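Local coordinates for protein N-acetylglucosamine-6-phosphate deacetylase (Thermotoga maritima, PDB 1O12) that probably removes the acetyl group from N-acetylglucosamine 6-phosphate as a metal-dependent hydrolase of the NagA family, at residues P158-T163 with K179-L184; K205-F210 with D232-E237; K258-V263 with L325-S330. One frame throughout, in Å; residues are numbered along the deposited sequence.

Interaction 1. Residues P158-T163 with K179-L184; sequences PAKMLT and KRDIVL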
ATOM      1  N   PRO A 158       4.428   1.063  36.229  1.00 34.81           N
ATOM      2  CA  PRO A 158       5.264   1.261  35.041  1.00 35.08           C
ATOM      3  C   PRO A 158       4.797   0.745  33.662  1.00 33.96           C
ATOM      4  O   PRO A 158       5.618   0.469  32.797  1.00 33.36           O
ATOM      5  CB  PRO A 158       6.594   0.648  35.467  1.00 34.30           C
ATOM      6  CG  PRO A 158       6.154  -0.536  36.245  1.00 35.21           C
ATOM      7  CD  PRO A 158       4.985   0.001  37.085  1.00 33.44           C
ATOM      8  N   ALA A 159       3.498   0.599  33.452  1.00 33.12           N
ATOM      9  CA  ALA A 159       3.050   0.194  32.124  1.00 32.55           C
ATOM     10  C   ALA A 159       3.347   1.420  31.252  1.00 32.98           C
ATOM     11  O   ALA A 159       3.159   2.559  31.696  1.00 32.78           O
ATOM     12  CB  ALA A 159       1.554  -0.095  32.124  1.00 30.98           C
ATOM     13  N   LYS A 160       3.805   1.199  30.027  1.00 31.63           N
ATOM     14  CA  LYS A 160       4.120   2.309  29.151  1.00 31.59           C
ATOM     15  C   LYS A 160       3.433   2.191  27.824  1.00 32.99           C
ATOM     16  O   LYS A 160       3.249   3.180  27.127  1.00 33.78           O
ATOM     17  CB  LYS A 160       5.625   2.402  28.930  1.00 29.77           C
ATOM     18  CG  LYS A 160       6.379   2.831  30.189  1.00 30.59           C
ATOM     19  CD  LYS A 160       5.983   4.226  30.648  1.00 32.80           C
ATOM     20  CE  LYS A 160       6.563   4.574  32.033  1.00 35.61           C
ATOM     21  NZ  LYS A 160       6.099   5.887  32.581  1.00 33.32           N
HETATM   22  N   MSE A 161       3.038   0.973  27.480  1.00 33.49           N
HETATM   23  CA  MSE A 161       2.403   0.723  26.202  1.00 33.41           C
HETATM   24  C   MSE A 161       1.439  -0.438  26.333  1.00 33.18           C
HETATM   25  O   MSE A 161       1.617  -1.314  27.173  1.00 34.54           O
HETATM   26  CB  MSE A 161       3.467   0.412  25.157  1.00 32.14           C
HETATM   27  CG  MSE A 161       2.920   0.282  23.784  1.00 37.37           C
HETATM   28 SE   MSE A 161       4.303   0.178  22.429  1.00 49.41          SE
HETATM   29  CE  MSE A 161       4.849   2.047  22.323  1.00 41.51           C
ATOM     30  N   LEU A 162       0.432  -0.471  25.486  1.00 32.30           N
ATOM     31  CA  LEU A 162      -0.548  -1.531  25.576  1.00 33.02           C
ATOM     32  C   LEU A 162      -1.069  -1.868  24.202  1.00 32.79           C
ATOM     33  O   LEU A 162      -1.516  -0.977  23.488  1.00 32.99           O
ATOM     34  CB  LEU A 162      -1.691  -1.030  26.451  1.00 32.02           C
ATOM     35  CG  LEU A 162      -3.004  -1.729  26.811  1.00 32.14           C
ATOM     36  CD1 LEU A 162      -3.620  -2.435  25.609  1.00 32.30           C
ATOM     37  CD2 LEU A 162      -2.746  -2.641  27.946  1.00 30.36           C
ATOM     38  N   THR A 163      -1.020  -3.141  23.821  1.00 32.63           N
ATOM     39  CA  THR A 163      -1.563  -3.541  22.519  1.00 32.64           C
ATOM     40  C   THR A 163      -2.958  -4.179  22.657  1.00 32.80           C
ATOM     41  O   THR A 163      -3.127  -5.212  23.320  1.00 32.55           O
ATOM     42  CB  THR A 163      -0.652  -4.540  21.787  1.00 32.25           C
ATOM     43  OG1 THR A 163       0.576  -3.902  21.457  1.00 31.64           O
ATOM     44  CG2 THR A 163      -1.322  -5.025  20.494  1.00 31.97           C
ATOM     45  N   LYS A 179      -3.997   8.969  29.511  1.00 40.33           N
ATOM     46  CA  LYS A 179      -3.690  10.049  30.452  1.00 41.80           C
ATOM     47  C   LYS A 179      -2.723   9.553  31.521  1.00 41.99           C
ATOM     48  O   LYS A 179      -2.221  10.344  32.302  1.00 41.47           O
ATOM     49  CB  LYS A 179      -4.973  10.596  31.119  1.00 43.96           C
ATOM     50  CG  LYS A 179      -5.642   9.601  32.077  1.00 47.84           C
ATOM     51  CD  LYS A 179      -7.091   9.956  32.479  1.00 49.57           C
ATOM     52  CE  LYS A 179      -7.701   8.804  33.343  1.00 52.12           C
ATOM     53  NZ  LYS A 179      -9.183   8.918  33.657  1.00 52.83           N
ATOM     54  N   ARG A 180      -2.453   8.246  31.545  1.00 42.45           N
ATOM     55  CA  ARG A 180      -1.535   7.668  32.527  1.00 40.97           C
ATOM     56  C   ARG A 180      -0.129   7.437  31.959  1.00 40.51           C
ATOM     57  O   ARG A 180       0.674   6.669  32.527  1.00 39.01           O
ATOM     58  CB  ARG A 180      -2.091   6.353  33.064  1.00 41.49           C
ATOM     59  CG  ARG A 180      -3.501   6.470  33.546  1.00 42.54           C
ATOM     60  CD  ARG A 180      -4.029   5.146  34.048  1.00 43.14           C
ATOM     61  NE  ARG A 180      -5.477   5.226  34.162  1.00 45.06           N
ATOM     62  CZ  ARG A 180      -6.244   4.280  34.683  1.00 45.10           C
ATOM     63  NH1 ARG A 180      -5.704   3.161  35.150  1.00 43.74           N
ATOM     64  NH2 ARG A 180      -7.553   4.466  34.735  1.00 45.47           N
ATOM     65  N   ASP A 181       0.161   8.119  30.848  1.00 38.71           N
ATOM     66  CA  ASP A 181       1.472   8.015  30.198  1.00 38.19           C
ATOM     67  C   ASP A 181       1.642   6.615  29.608  1.00 35.37           C
ATOM     68  O   ASP A 181       2.708   6.015  29.684  1.00 33.58           O
ATOM     69  CB  ASP A 181       2.594   8.309  31.207  1.00 39.65           C
ATOM     70  CG  ASP A 181       3.886   8.790  30.538  1.00 44.52           C
ATOM     71  OD1 ASP A 181       4.944   8.831  31.225  1.00 48.36           O
ATOM     72  OD2 ASP A 181       3.852   9.136  29.329  1.00 45.83           O
ATOM     73  N   ILE A 182       0.552   6.094  29.056  1.00 33.72           N
ATOM     74  CA  ILE A 182       0.555   4.791  28.409  1.00 32.61           C
ATOM     75  C   ILE A 182       0.157   4.978  26.930  1.00 32.03           C
ATOM     76  O   ILE A 182      -0.849   5.622  26.637  1.00 30.83           O
ATOM     77  CB  ILE A 182      -0.437   3.824  29.100  1.00 31.94           C
ATOM     78  CG1 ILE A 182      -0.038   3.632  30.566  1.00 29.20           C
ATOM     79  CG2 ILE A 182      -0.483   2.502  28.347  1.00 29.76           C
ATOM     80  CD1 ILE A 182      -0.919   2.651  31.330  1.00 26.78           C
ATOM     81  N   VAL A 183       0.971   4.451  26.013  1.00 31.23           N
ATOM     82  CA  VAL A 183       0.685   4.553  24.589  1.00 30.72           C
ATOM     83  C   VAL A 183      -0.163   3.345  24.155  1.00 31.84           C
ATOM     84  O   VAL A 183       0.194   2.203  24.451  1.00 30.38           O
ATOM     85  CB  VAL A 183       2.002   4.559  23.722  1.00 31.33           C
ATOM     86  CG1 VAL A 183       1.646   4.494  22.226  1.00 29.84           C
ATOM     87  CG2 VAL A 183       2.854   5.809  24.009  1.00 27.74           C
ATOM     88  N   LEU A 184      -1.288   3.594  23.482  1.00 31.42           N
ATOM     89  CA  LEU A 184      -2.130   2.503  22.982  1.00 32.42           C
ATOM     90  C   LEU A 184      -1.674   2.063  21.584  1.00 31.17           C
ATOM     91  O   LEU A 184      -1.241   2.874  20.783  1.00 34.07           O
ATOM     92  CB  LEU A 184      -3.600   2.934  22.915  1.00 32.55           C
ATOM     93  CG  LEU A 184      -4.293   3.116  24.265  1.00 32.83           C
ATOM     94  CD1 LEU A 184      -5.778   3.380  24.026  1.00 32.04           C
ATOM     95  CD2 LEU A 184      -4.094   1.850  25.127  1.00 32.29           C
TER
HETATM   96  O   HOH W   1       2.860   5.154  33.156  1.00 50.51           O
HETATM   97  O   HOH W   2       4.311   5.825  27.474  1.00 26.74           O

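Interaction 2. Residues K205-F210 with D232-E237; sequences KRITHF and DDVKLE. With FE (Fe (III) ion), chain C.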
ATOM      1  N   LYS A 205      -2.567   6.158  17.530  1.00 31.60           N
ATOM      2  CA  LYS A 205      -1.899   6.254  16.243  1.00 32.33           C
ATOM      3  C   LYS A 205      -0.751   5.273  16.011  1.00 31.24           C
ATOM      4  O   LYS A 205       0.255   5.603  15.385  1.00 30.32           O
ATOM      5  CB  LYS A 205      -1.445   7.699  16.023  1.00 33.85           C
ATOM      6  CG  LYS A 205      -2.591   8.689  16.017  1.00 38.46           C
ATOM      7  CD  LYS A 205      -2.075  10.113  15.983  1.00 44.53           C
ATOM      8  CE  LYS A 205      -3.201  11.135  15.815  1.00 47.60           C
ATOM      9  NZ  LYS A 205      -2.625  12.518  15.726  1.00 49.98           N
ATOM     10  N   ARG A 206      -0.935   4.038  16.455  1.00 29.49           N
ATOM     11  CA  ARG A 206       0.106   3.050  16.299  1.00 30.10           C
ATOM     12  C   ARG A 206      -0.447   1.625  16.045  1.00 30.39           C
ATOM     13  O   ARG A 206      -1.502   1.252  16.561  1.00 29.64           O
ATOM     14  CB  ARG A 206       0.960   3.111  17.576  1.00 29.24           C
ATOM     15  CG  ARG A 206       2.251   2.340  17.600  1.00 29.42           C
ATOM     16  CD  ARG A 206       2.821   2.440  18.987  1.00 25.96           C
ATOM     17  NE  ARG A 206       4.161   1.909  19.080  1.00 27.78           N
ATOM     18  CZ  ARG A 206       4.486   0.617  19.053  1.00 28.48           C
ATOM     19  NH1 ARG A 206       3.536  -0.301  18.937  1.00 23.02           N
ATOM     20  NH2 ARG A 206       5.780   0.257  19.147  1.00 25.01           N
ATOM     21  N   ILE A 207       0.261   0.843  15.233  1.00 31.37           N
ATOM     22  CA  ILE A 207      -0.127  -0.544  14.956  1.00 31.59           C
ATOM     23  C   ILE A 207       1.011  -1.535  15.350  1.00 32.11           C
ATOM     24  O   ILE A 207       2.177  -1.342  14.964  1.00 30.48           O
ATOM     25  CB  ILE A 207      -0.511  -0.700  13.496  1.00 32.64           C
ATOM     26  CG1 ILE A 207      -1.789   0.103  13.240  1.00 32.14           C
ATOM     27  CG2 ILE A 207      -0.706  -2.192  13.158  1.00 34.92           C
ATOM     28  CD1 ILE A 207      -2.300   0.016  11.839  1.00 32.09           C
ATOM     29  N   THR A 208       0.661  -2.562  16.142  1.00 31.42           N
ATOM     30  CA  THR A 208       1.610  -3.562  16.662  1.00 32.06           C
ATOM     31  C   THR A 208       1.980  -4.612  15.599  1.00 32.61           C
ATOM     32  O   THR A 208       1.109  -5.190  14.940  1.00 32.71           O
ATOM     33  CB  THR A 208       1.034  -4.219  17.997  1.00 32.55           C
ATOM     34  OG1 THR A 208       0.887  -3.194  18.980  1.00 29.80           O
ATOM     35  CG2 THR A 208       1.955  -5.302  18.576  1.00 27.36           C
ATOM     36  N   HIS A 209       3.285  -4.861  15.493  1.00 33.88           N
ATOM     37  CA  HIS A 209       3.906  -5.710  14.463  1.00 37.10           C
ATOM     38  C   HIS A 209       3.044  -5.931  13.219  1.00 37.34           C
ATOM     39  O   HIS A 209       2.425  -6.979  13.026  1.00 37.60           O
ATOM     40  CB  HIS A 209       4.462  -7.042  15.020  1.00 39.46           C
ATOM     41  CG  HIS A 209       3.486  -7.846  15.809  1.00 40.56           C
ATOM     42  ND1 HIS A 209       2.161  -7.961  15.462  1.00 41.59           N
ATOM     43  CD2 HIS A 209       3.648  -8.584  16.933  1.00 42.43           C
ATOM     44  CE1 HIS A 209       1.544  -8.731  16.342  1.00 42.15           C
ATOM     45  NE2 HIS A 209       2.424  -9.120  17.246  1.00 42.39           N
ATOM     46  N   PHE A 210       3.009  -4.874  12.404  1.00 37.11           N
ATOM     47  CA  PHE A 210       2.279  -4.802  11.136  1.00 36.99           C
ATOM     48  C   PHE A 210       3.016  -5.664  10.109  1.00 37.26           C
ATOM     49  O   PHE A 210       4.239  -5.579   9.980  1.00 36.44           O
ATOM     50  CB  PHE A 210       2.266  -3.338  10.670  1.00 37.41           C
ATOM     51  CG  PHE A 210       1.608  -3.110   9.332  1.00 37.40           C
ATOM     52  CD1 PHE A 210       0.286  -2.682   9.261  1.00 37.50           C
ATOM     53  CD2 PHE A 210       2.320  -3.299   8.145  1.00 37.04           C
ATOM     54  CE1 PHE A 210      -0.319  -2.445   8.046  1.00 37.00           C
ATOM     55  CE2 PHE A 210       1.728  -3.066   6.917  1.00 36.46           C
ATOM     56  CZ  PHE A 210       0.404  -2.637   6.861  1.00 38.07           C
ATOM     57  N   ASP A 232      -1.216   8.730   7.362  1.00 38.24           N
ATOM     58  CA  ASP A 232       0.156   9.212   7.459  1.00 39.81           C
ATOM     59  C   ASP A 232       0.787   9.365   8.832  1.00 38.89           C
ATOM     60  O   ASP A 232       1.995   9.233   8.949  1.00 38.12           O
ATOM     61  CB  ASP A 232       0.267  10.511   6.693  1.00 45.09           C
ATOM     62  CG  ASP A 232       0.282  10.283   5.193  1.00 51.75           C
ATOM     63  OD1 ASP A 232      -0.515   9.417   4.703  1.00 54.64           O
ATOM     64  OD2 ASP A 232       1.096  10.967   4.509  1.00 54.12           O
ATOM     65  N   ASP A 233      -0.007   9.631   9.868  1.00 37.68           N
ATOM     66  CA  ASP A 233       0.557   9.776  11.208  1.00 36.93           C
ATOM     67  C   ASP A 233       0.382   8.562  12.134  1.00 35.27           C
ATOM     68  O   ASP A 233       0.549   8.685  13.340  1.00 35.44           O
ATOM     69  CB  ASP A 233      -0.017  11.006  11.886  1.00 35.83           C
ATOM     70  CG  ASP A 233      -1.489  10.967  11.936  1.00 37.92           C
ATOM     71  OD1 ASP A 233      -2.090  11.913  12.481  1.00 37.84           O
ATOM     72  OD2 ASP A 233      -2.050   9.971  11.415  1.00 40.29           O
ATOM     73  N   VAL A 234       0.020   7.417  11.568  1.00 33.37           N
ATOM     74  CA  VAL A 234      -0.112   6.157  12.313  1.00 33.11           C
ATOM     75  C   VAL A 234       1.224   5.469  12.056  1.00 33.47           C
ATOM     76  O   VAL A 234       1.598   5.258  10.892  1.00 34.16           O
ATOM     77  CB  VAL A 234      -1.210   5.220  11.724  1.00 31.81           C
ATOM     78  CG1 VAL A 234      -0.985   3.791  12.199  1.00 29.38           C
ATOM     79  CG2 VAL A 234      -2.572   5.679  12.132  1.00 29.17           C
ATOM     80  N   LYS A 235       1.953   5.116  13.102  1.00 32.22           N
ATOM     81  CA  LYS A 235       3.232   4.460  12.867  1.00 32.27           C
ATOM     82  C   LYS A 235       3.051   2.937  12.896  1.00 31.37           C
ATOM     83  O   LYS A 235       2.149   2.434  13.571  1.00 31.53           O
ATOM     84  CB  LYS A 235       4.261   4.911  13.908  1.00 32.48           C
ATOM     85  CG  LYS A 235       4.410   6.422  14.028  1.00 32.78           C
ATOM     86  CD  LYS A 235       5.694   6.772  14.775  1.00 35.70           C
ATOM     87  CE  LYS A 235       5.860   8.272  14.959  1.00 37.51           C
ATOM     88  NZ  LYS A 235       5.597   9.014  13.685  1.00 41.24           N
ATOM     89  N   LEU A 236       3.898   2.207  12.178  1.00 28.31           N
ATOM     90  CA  LEU A 236       3.772   0.764  12.142  1.00 29.37           C
ATOM     91  C   LEU A 236       5.026   0.108  12.651  1.00 31.17           C
ATOM     92  O   LEU A 236       6.130   0.462  12.229  1.00 32.82           O
ATOM     93  CB  LEU A 236       3.526   0.270  10.714  1.00 28.45           C
ATOM     94  CG  LEU A 236       2.503   0.995   9.831  1.00 28.13           C
ATOM     95  CD1 LEU A 236       2.429   0.337   8.465  1.00 28.13           C
ATOM     96  CD2 LEU A 236       1.148   0.960  10.520  1.00 26.83           C
ATOM     97  N   GLU A 237       4.897  -0.846  13.564  1.00 31.46           N
ATOM     98  CA  GLU A 237       6.115  -1.484  13.992  1.00 33.22           C
ATOM     99  C   GLU A 237       6.357  -2.666  13.036  1.00 31.88           C
ATOM    100  O   GLU A 237       5.425  -3.309  12.595  1.00 31.82           O
ATOM    101  CB  GLU A 237       6.060  -1.861  15.497  1.00 34.69           C
ATOM    102  CG  GLU A 237       5.272  -3.054  15.909  1.00 35.62           C
ATOM    103  CD  GLU A 237       5.286  -3.281  17.431  1.00 37.99           C
ATOM    104  OE1 GLU A 237       4.996  -4.417  17.841  1.00 38.63           O
ATOM    105  OE2 GLU A 237       5.562  -2.342  18.223  1.00 38.73           O
TER
HETATM  106 FE    FE C 401       1.932 -10.528  19.019  0.97 67.19          FE

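Interaction 3. Residues K258-V263 with L325-S330; sequences KANGIV and LAKVSS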
ATOM      1  N   LYS A 258       7.419   5.538   4.476  1.00 36.65           N
ATOM      2  CA  LYS A 258       8.687   6.290   4.556  1.00 36.80           C
ATOM      3  C   LYS A 258       9.247   6.041   5.925  1.00 35.63           C
ATOM      4  O   LYS A 258       8.583   5.427   6.736  1.00 35.85           O
ATOM      5  CB  LYS A 258       8.494   7.802   4.352  1.00 38.03           C
ATOM      6  CG  LYS A 258       7.841   8.174   3.038  1.00 40.68           C
ATOM      7  CD  LYS A 258       8.515   7.530   1.819  1.00 44.94           C
ATOM      8  CE  LYS A 258       7.643   7.774   0.542  1.00 49.94           C
ATOM      9  NZ  LYS A 258       8.010   6.971  -0.699  1.00 51.64           N
ATOM     10  N   ALA A 259      10.465   6.518   6.184  1.00 37.35           N
ATOM     11  CA  ALA A 259      11.127   6.331   7.484  1.00 36.26           C
ATOM     12  C   ALA A 259      10.310   6.867   8.656  1.00 36.04           C
ATOM     13  O   ALA A 259      10.268   6.263   9.719  1.00 35.52           O
ATOM     14  CB  ALA A 259      12.481   6.990   7.465  1.00 37.65           C
ATOM     15  N   ASN A 260       9.640   7.986   8.431  1.00 35.69           N
ATOM     16  CA  ASN A 260       8.812   8.651   9.439  1.00 37.28           C
ATOM     17  C   ASN A 260       7.664   7.813  10.012  1.00 35.05           C
ATOM     18  O   ASN A 260       7.181   8.108  11.097  1.00 36.47           O
ATOM     19  CB  ASN A 260       8.221   9.943   8.841  1.00 40.93           C
ATOM     20  CG  ASN A 260       9.213  10.679   7.911  1.00 48.63           C
ATOM     21  OD1 ASN A 260       9.858  10.072   7.003  1.00 49.88           O
ATOM     22  ND2 ASN A 260       9.337  11.994   8.123  1.00 50.84           N
ATOM     23  N   GLY A 261       7.216   6.778   9.300  1.00 33.48           N
ATOM     24  CA  GLY A 261       6.097   5.995   9.791  1.00 30.17           C
ATOM     25  C   GLY A 261       6.383   4.559  10.178  1.00 31.02           C
ATOM     26  O   GLY A 261       5.463   3.754  10.245  1.00 31.18           O
ATOM     27  N   ILE A 262       7.649   4.234  10.440  1.00 30.67           N
ATOM     28  CA  ILE A 262       8.038   2.871  10.810  1.00 29.49           C
ATOM     29  C   ILE A 262       8.826   2.800  12.118  1.00 28.39           C
ATOM     30  O   ILE A 262       9.736   3.582  12.368  1.00 27.53           O
ATOM     31  CB  ILE A 262       8.859   2.239   9.690  1.00 28.85           C
ATOM     32  CG1 ILE A 262       7.939   1.846   8.543  1.00 30.77           C
ATOM     33  CG2 ILE A 262       9.656   1.074  10.207  1.00 28.56           C
ATOM     34  CD1 ILE A 262       8.692   1.708   7.215  1.00 31.87           C
ATOM     35  N   VAL A 263       8.461   1.849  12.956  1.00 28.22           N
ATOM     36  CA  VAL A 263       9.142   1.687  14.221  1.00 29.39           C
ATOM     37  C   VAL A 263       9.807   0.329  14.252  1.00 29.96           C
ATOM     38  O   VAL A 263       9.125  -0.699  14.206  1.00 31.75           O
ATOM     39  CB  VAL A 263       8.148   1.809  15.372  1.00 29.19           C
ATOM     40  CG1 VAL A 263       8.665   1.091  16.622  1.00 30.52           C
ATOM     41  CG2 VAL A 263       7.950   3.258  15.685  1.00 29.83           C
ATOM     42  N   LEU A 325      17.451   5.416   9.205  1.00 32.76           N
ATOM     43  CA  LEU A 325      17.577   4.288  10.105  1.00 32.84           C
ATOM     44  C   LEU A 325      17.516   4.777  11.538  1.00 32.54           C
ATOM     45  O   LEU A 325      17.119   4.029  12.423  1.00 32.79           O
ATOM     46  CB  LEU A 325      18.899   3.567   9.911  1.00 35.44           C
ATOM     47  CG  LEU A 325      18.975   2.394   8.941  1.00 37.35           C
ATOM     48  CD1 LEU A 325      20.418   1.852   8.970  1.00 37.77           C
ATOM     49  CD2 LEU A 325      17.971   1.320   9.321  1.00 34.65           C
ATOM     50  N   ALA A 326      17.922   6.021  11.768  1.00 29.97           N
ATOM     51  CA  ALA A 326      17.855   6.575  13.107  1.00 30.88           C
ATOM     52  C   ALA A 326      16.393   6.795  13.512  1.00 30.69           C
ATOM     53  O   ALA A 326      16.031   6.687  14.696  1.00 31.23           O
ATOM     54  CB  ALA A 326      18.606   7.894  13.177  1.00 29.52           C
ATOM     55  N   LYS A 327      15.544   7.102  12.537  1.00 30.48           N
ATOM     56  CA  LYS A 327      14.152   7.355  12.867  1.00 29.94           C
ATOM     57  C   LYS A 327      13.462   6.060  13.225  1.00 28.97           C
ATOM     58  O   LYS A 327      12.764   5.983  14.230  1.00 27.14           O
ATOM     59  CB  LYS A 327      13.448   8.022  11.708  1.00 30.58           C
ATOM     60  CG  LYS A 327      14.031   9.361  11.343  1.00 32.70           C
ATOM     61  CD  LYS A 327      13.222   9.957  10.202  1.00 32.99           C
ATOM     62  CE  LYS A 327      13.588  11.392   9.946  1.00 34.20           C
ATOM     63  NZ  LYS A 327      12.582  11.989   9.021  1.00 38.20           N
ATOM     64  N   VAL A 328      13.695   5.035  12.408  1.00 28.69           N
ATOM     65  CA  VAL A 328      13.082   3.748  12.641  1.00 27.61           C
ATOM     66  C   VAL A 328      13.682   2.975  13.804  1.00 26.05           C
ATOM     67  O   VAL A 328      13.006   2.142  14.400  1.00 24.48           O
ATOM     68  CB  VAL A 328      13.123   2.860  11.365  1.00 30.22           C
ATOM     69  CG1 VAL A 328      12.485   3.615  10.208  1.00 30.27           C
ATOM     70  CG2 VAL A 328      14.566   2.417  11.022  1.00 29.62           C
ATOM     71  N   SER A 329      14.937   3.252  14.144  1.00 25.60           N
ATOM     72  CA  SER A 329      15.554   2.526  15.244  1.00 26.88           C
ATOM     73  C   SER A 329      15.460   3.225  16.595  1.00 26.73           C
ATOM     74  O   SER A 329      15.679   2.588  17.613  1.00 28.69           O
ATOM     75  CB  SER A 329      17.012   2.179  14.947  1.00 25.67           C
ATOM     76  OG  SER A 329      17.787   3.353  14.837  1.00 30.10           O
ATOM     77  N   SER A 330      15.147   4.513  16.630  1.00 26.29           N
ATOM     78  CA  SER A 330      15.015   5.171  17.935  1.00 27.97           C
ATOM     79  C   SER A 330      14.120   6.410  17.983  1.00 26.63           C
ATOM     80  O   SER A 330      13.222   6.487  18.807  1.00 27.61           O
ATOM     81  CB  SER A 330      16.400   5.530  18.526  1.00 27.32           C
ATOM     82  OG  SER A 330      16.943   6.721  17.955  1.00 30.52           O
TER

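Interaction 1. Residues P158-T163 with K179-L184
The flat groups that meet between P158-T163 and K179-L184 are peptide carbonyls, each approached in its own way. V183 N stands above the carbonyl plane of K160, 37° out of it, and reaches K160 O at 2.8 Å; the same oxygen also accepts from a water that donates to D181 O as well. V183 O, by contrast, receives L162 N almost in line with its C=O bond, at 2.9 Å. These two bonds set the parallel strand register of M161 with V183 and L162 with L184. On one face M161 (selenomethionine) and V183 run side by side, CE to CG1 4.0 Å; on the other, L184 CD2 lies 4.0 Å from L162 CB. I182 packs beside them: its CD1 lies 3.8 Å from A159 CB, and its CG2, anti to the backbone N because chi1 is -60°, faces M161 N and L162 CB. With an alanine here both branches are lost, which would probably open a gap beside A159 and L162. At the exposed end K160, bent at chi2 (-63°), brings NZ to D181 OD1 in a weak salt bridge of 3.4 Å, while a second water donates to both A159 O and R180 O. The M161-V183 face meets R206 of strand 206-207, consistent with the interior of the family's TIM barrel. Backbone bonds tie K160, M161 and T163 to strand 121-127, and helix 99-115 covers P158 and A159.

Interaction 2. Residues K205-F210 with D232-E237
E237 OE2 is gripped by both terminal nitrogens of R206, NH2 at 2.8 Å nearly in line with the oxygen's C-O bond and NH1 at 3.0 Å from above the carboxylate plane. Both nitrogens go to the one oxygen, an end-on grip, and the guanidinium and carboxylate planes stand 84° apart. E336 and S185 also hold the guanidinium, through NE and NH1, and H61 bonds E237 OE1. Parallel strand bonds run alongside: I207 N to K235 O, E237 N to I207 O and, further along, F210 N to E237 O at 2.9 Å. The two strands belong to a beta-alpha-beta unit of the amidohydrolase TIM barrel, in which helix 223-230 connects strand 206-207 to strand 235-239. H209, in the same segment as R206, binds the iron(III) ion through NE2 at 2.3 Å, with E127 and H188 as the other protein ligands; T208 CG2 lies 3.9 Å above the centre of the H209 ring. On the opposite face of the sheet from R206, L236 CD1 sits over the F210 ring, 3.5 Å from its centroid and 7° off the normal, a CH-pi contact; with CG anti to the backbone N (chi1 177°), the ring is laid against that methyl. At the exposed end K205 NZ forms a weak salt bridge with D233 OD1, 3.3 Å, while D233 OD2 bonds Y200.

Interaction 3. Residues K258-V263 with L325-S330
V328 and I262 form the tight part of this contact, K327 and N260 its loose one. The I262 and V328 side chains run alongside each other, and V328 CG1 comes within 3.8 Å of I262 CG2. V328 CG1, anti to its own carbonyl carbon (chi1 -55°), is set against 258-263 and also stands 3.5 Å from A259 O. Backbone joins in as well: V328 CA approaches I262 O at 3.4 Å with an angle of 147° at the hydrogen, a CA-H...O contact. V328 also makes a backbone hydrogen bond with L264, and S329 one with V58, so this part of helix 322-336 is tied both to strand 262-265 and to strand 52-59 of the TIM barrel. Within the helix S329 OG and S329 N approach L325 O from the two sides of its carbonyl plane, the hydroxyl at 2.6 Å, next to a wider pi-type turn at 327-330. The packing thins out toward solvent. K327 is extended beyond CG and passes A259 CB with its CD at 4.1 Å, a long apolar approach, and its amino group ends near the exposed N260 side chain. The chemistry is therefore mainly apolar and dispersive between the two segments, and the conventional hydrogen bonds to A259 O and I262 O come from a neighbour, N332 ND2; both are buried backbone oxygens that face V328 only through carbon, which implies that this asparagine supplies the polar mate the valine cannot.

The three contacts come in series along the chain and all lie in the amidohydrolase range, a TIM-barrel family. The centres of interactions 1 and 2 are about 15 Å apart, those of 2 and 3 about 11 Å, and those of 1 and 3 about 20 Å. Interactions 1 and 2 touch where T163 OG1 and T208 OG1 lie 2.6 Å apart, probably hydrogen-bonded, and where M161 packs on R206. Interactions 2 and 3 share a parallel sheet, since strand 235-239 pairs with both 206-207 and 262-265; helix 322-336 joins it at interaction 3. Interaction 2 supplies H209 to the iron site; the side chains of M161 and V263 lie about 11 and 14 Å from the metal.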